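Local coordinates for protein probable starch synthase 4, chloroplastic/amyloplastic (Arabidopsis thaliana, PDB 6GNE) that is a probable starch synthase of plastids, of the GT-B glycosyltransferase clan, modelled with adenosine-5'-diphosphate and a glycan in its ligand pockets, at residues T316-Q321 / H325-A330. Residues are numbered along the deposited sequence; the frame is centred on the assembly and turned at random.
Sequences TRLVPQ and HLIRHA. With ADP (adenosine-5'-diphosphate), chain F; AC1 (4,6-dideoxy-4-{[(1S,4R,5S,6S)-4,5,6-trihydroxy-3-(hydroxymethyl)cyclohex-2-en-1-yl]amino}-alpha-D-glucopyranose), chain C.
Ile327 reaches from its helix toward the end of strand 311-317 and meets Thr316 there, methyl to methyl. Its CD1 lies 4.1 Å from Thr316 CG2, and the two side chains approach tip to tip. CG1 of Ile327 stands anti to the carbonyl carbon (chi1 -68°), and the chain then runs on extended to carry CD1 forward. Leu318 comes in beside this pair, with CD2 4.5 Å from the same CD1. One methyl group therefore serves both partners, and the contact is small, buried and wholly apolar.

Thr316 divides its two branches. CG2 faces the helix, while OG1 bonds to Arg317 O at 2.8 Å, with the donor tilted from the carbonyl plane. This keeps the hydroxyl paired beside an apolar contact.

Arg317 and Gln321 serve the bound groups instead. Arg317 NE donates to O2B of adenosine-5'-diphosphate at 2.7 Å, and its NH2 donates to O3B at 2.8 Å. Both bonds are nearly straight, and together they fix the guanidinium against the terminal phosphate. AC1 C6 lies over one guanidinium face, 3.1 Å above the plane. Gln321, extended beyond CG, sends NE2 to AC1 O2B at 2.9 Å.

The outer side is looser. His325 and Pro320 are exposed and stay well apart, and Arg328, partly exposed, makes a weak, long ion pair with Glu355.

The contact belongs to the beta-alpha-beta unit of strand 311-317, helix 324-336 and strand 340-346, in the parallel sheet of the glycosyltransferase group 1 region. Backbone bonds tie Thr316 to Leu344 and Leu318 to Ser346. Helix 350-362 packs on Leu318 through Ile352 and Phe356, and helix 448-464 touches Ala330 through Phe451.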
# COMPACT_ATOMS: atom_id res chain seq x y z
N THR A 316 3.54 7.15 9.08
CA THR A 316 3.34 5.71 9.13
C THR A 316 2.11 5.35 9.95
O THR A 316 1.61 6.14 10.75
CB THR A 316 4.58 5.03 9.77
OG1 THR A 316 4.48 3.61 9.63
CG2 THR A 316 4.71 5.39 11.24
N ARG A 317 1.63 4.13 9.74
CA ARG A 317 0.70 3.52 10.66
C ARG A 317 1.60 2.98 11.77
O ARG A 317 2.68 2.50 11.50
CB ARG A 317 -0.11 2.39 9.98
CG ARG A 317 -1.04 2.90 8.87
CD ARG A 317 -1.66 1.82 7.97
NE ARG A 317 -0.67 0.79 7.57
CZ ARG A 317 -0.51 -0.40 8.15
NH1 ARG A 317 -1.29 -0.75 9.17
NH2 ARG A 317 0.42 -1.27 7.70
N LEU A 318 1.13 3.08 13.00
CA LEU A 318 1.89 2.67 14.15
C LEU A 318 1.45 1.27 14.58
O LEU A 318 0.60 1.11 15.46
CB LEU A 318 1.71 3.68 15.26
CG LEU A 318 2.27 5.09 15.01
CD1 LEU A 318 1.70 6.04 16.05
CD2 LEU A 318 3.79 5.12 15.06
N VAL A 319 2.05 0.28 13.95
CA VAL A 319 1.80 -1.15 14.20
C VAL A 319 3.14 -1.87 14.27
O VAL A 319 4.12 -1.39 13.73
CB VAL A 319 0.89 -1.76 13.08
CG1 VAL A 319 -0.45 -1.04 13.02
CG2 VAL A 319 1.54 -1.69 11.68
N PRO A 320 3.22 -3.04 14.93
CA PRO A 320 4.52 -3.72 15.07
C PRO A 320 5.36 -3.83 13.82
O PRO A 320 6.57 -3.73 13.90
CB PRO A 320 4.14 -5.10 15.56
CG PRO A 320 2.86 -4.89 16.33
CD PRO A 320 2.18 -3.67 15.77
N GLN A 321 4.72 -4.02 12.66
CA GLN A 321 5.45 -4.17 11.40
C GLN A 321 6.46 -3.03 11.18
O GLN A 321 7.59 -3.26 10.66
CB GLN A 321 4.47 -4.24 10.24
CG GLN A 321 5.10 -4.23 8.85
CD GLN A 321 4.10 -4.02 7.74
OE1 GLN A 321 2.92 -4.35 7.90
NE2 GLN A 321 4.55 -3.45 6.61
N HIS A 325 9.05 0.41 18.38
CA HIS A 325 10.03 0.62 19.45
C HIS A 325 11.21 1.44 18.93
O HIS A 325 11.70 2.31 19.65
CB HIS A 325 10.50 -0.71 20.11
CG HIS A 325 9.41 -1.42 20.85
ND1 HIS A 325 8.71 -0.84 21.88
CD2 HIS A 325 8.88 -2.67 20.69
CE1 HIS A 325 7.80 -1.69 22.33
NE2 HIS A 325 7.88 -2.81 21.63
N LEU A 326 11.63 1.16 17.69
CA LEU A 326 12.66 1.94 17.01
C LEU A 326 12.22 3.36 16.66
O LEU A 326 13.02 4.27 16.73
CB LEU A 326 13.17 1.23 15.75
CG LEU A 326 13.90 -0.08 16.06
CD1 LEU A 326 14.22 -0.78 14.76
CD2 LEU A 326 15.16 0.18 16.92
N ILE A 327 10.95 3.54 16.30
CA ILE A 327 10.42 4.86 16.05
C ILE A 327 10.43 5.67 17.35
O ILE A 327 10.89 6.81 17.37
CB ILE A 327 9.01 4.81 15.47
CG1 ILE A 327 9.08 4.23 14.05
CG2 ILE A 327 8.41 6.19 15.39
CD1 ILE A 327 7.75 3.84 13.43
N ARG A 328 9.92 5.07 18.43
CA ARG A 328 10.01 5.67 19.75
C ARG A 328 11.45 6.10 20.09
O ARG A 328 11.65 7.24 20.50
CB ARG A 328 9.52 4.70 20.79
CG ARG A 328 9.48 5.26 22.20
CD ARG A 328 9.35 4.20 23.26
NE ARG A 328 8.70 4.78 24.44
CZ ARG A 328 9.32 5.48 25.41
NH1 ARG A 328 8.61 5.94 26.44
NH2 ARG A 328 10.63 5.73 25.36
N HIS A 329 12.41 5.20 19.91
CA HIS A 329 13.81 5.49 20.20
C HIS A 329 14.32 6.64 19.37
O HIS A 329 15.03 7.50 19.85
CB HIS A 329 14.71 4.27 19.98
CG HIS A 329 16.17 4.57 20.09
ND1 HIS A 329 16.75 4.99 21.27
CD2 HIS A 329 17.17 4.55 19.17
CE1 HIS A 329 18.04 5.19 21.07
NE2 HIS A 329 18.33 4.93 19.81
N ALA A 330 13.97 6.65 18.09
CA ALA A 330 14.42 7.66 17.15
C ALA A 330 14.00 9.07 17.53
O ALA A 330 14.71 10.01 17.21
CB ALA A 330 13.91 7.34 15.75
PB ADP F . 1.48 0.48 4.54
O1B ADP F . 0.80 -0.03 3.31
O2B ADP F . 0.73 1.52 5.34
O3B ADP F . 1.94 -0.66 5.42
PA ADP F . 3.09 1.87 2.60
O1A ADP F . 4.40 2.60 2.72
O2A ADP F . 3.03 0.84 1.51
O3A ADP F . 2.80 1.25 4.05
O5' ADP F . 1.88 2.90 2.35
C5' ADP F . 1.59 3.97 3.24
C4' ADP F . 0.79 5.12 2.61
O4' ADP F . -0.11 5.68 3.59
C3' ADP F . 1.65 6.30 2.18
O3' ADP F . 0.98 6.99 1.14
C2' ADP F . 1.68 7.18 3.40
O2' ADP F . 1.96 8.53 3.10
C1' ADP F . 0.28 7.02 3.91
N9 ADP F . 0.14 7.20 5.37
C8 ADP F . 0.46 6.31 6.33
N7 ADP F . 0.15 6.81 7.55
C5 ADP F . -0.38 8.03 7.38
C6 ADP F . -0.91 9.12 8.26
N6 ADP F . -0.93 8.97 9.60
N1 ADP F . -1.37 10.25 7.64
C2 ADP F . -1.32 10.39 6.29
N3 ADP F . -0.85 9.45 5.46
C4 ADP F . -0.37 8.28 5.94
C1 AC1 C . -4.21 -3.70 4.38
O2 AC1 C . -4.01 -5.83 3.24
C2 AC1 C . -3.49 -4.49 3.28
C4A AC1 C . 3.12 -2.37 0.83
C3 AC1 C . -1.97 -4.45 3.47
O3 AC1 C . -1.39 -5.16 2.37
C4 AC1 C . -1.49 -3.00 3.54
N4A AC1 C . -0.03 -2.84 3.64
C5 AC1 C . -2.22 -2.37 4.72
O5 AC1 C . -3.63 -2.39 4.48
C6 AC1 C . -1.88 -0.91 4.94
C1B AC1 C . 0.93 -3.28 2.62
C2B AC1 C . 2.41 -3.27 3.08
O2B AC1 C . 2.56 -3.07 4.50
C3B AC1 C . 3.31 -2.30 2.33
O3B AC1 C . 4.65 -2.71 2.57
O4 AC1 C . 3.92 -1.36 0.21
C5B AC1 C . 1.68 -2.24 0.44
C7B AC1 C . 0.70 -2.60 1.28
C6B AC1 C . 1.31 -1.77 -0.94
O6B AC1 C . 1.79 -2.68 -1.94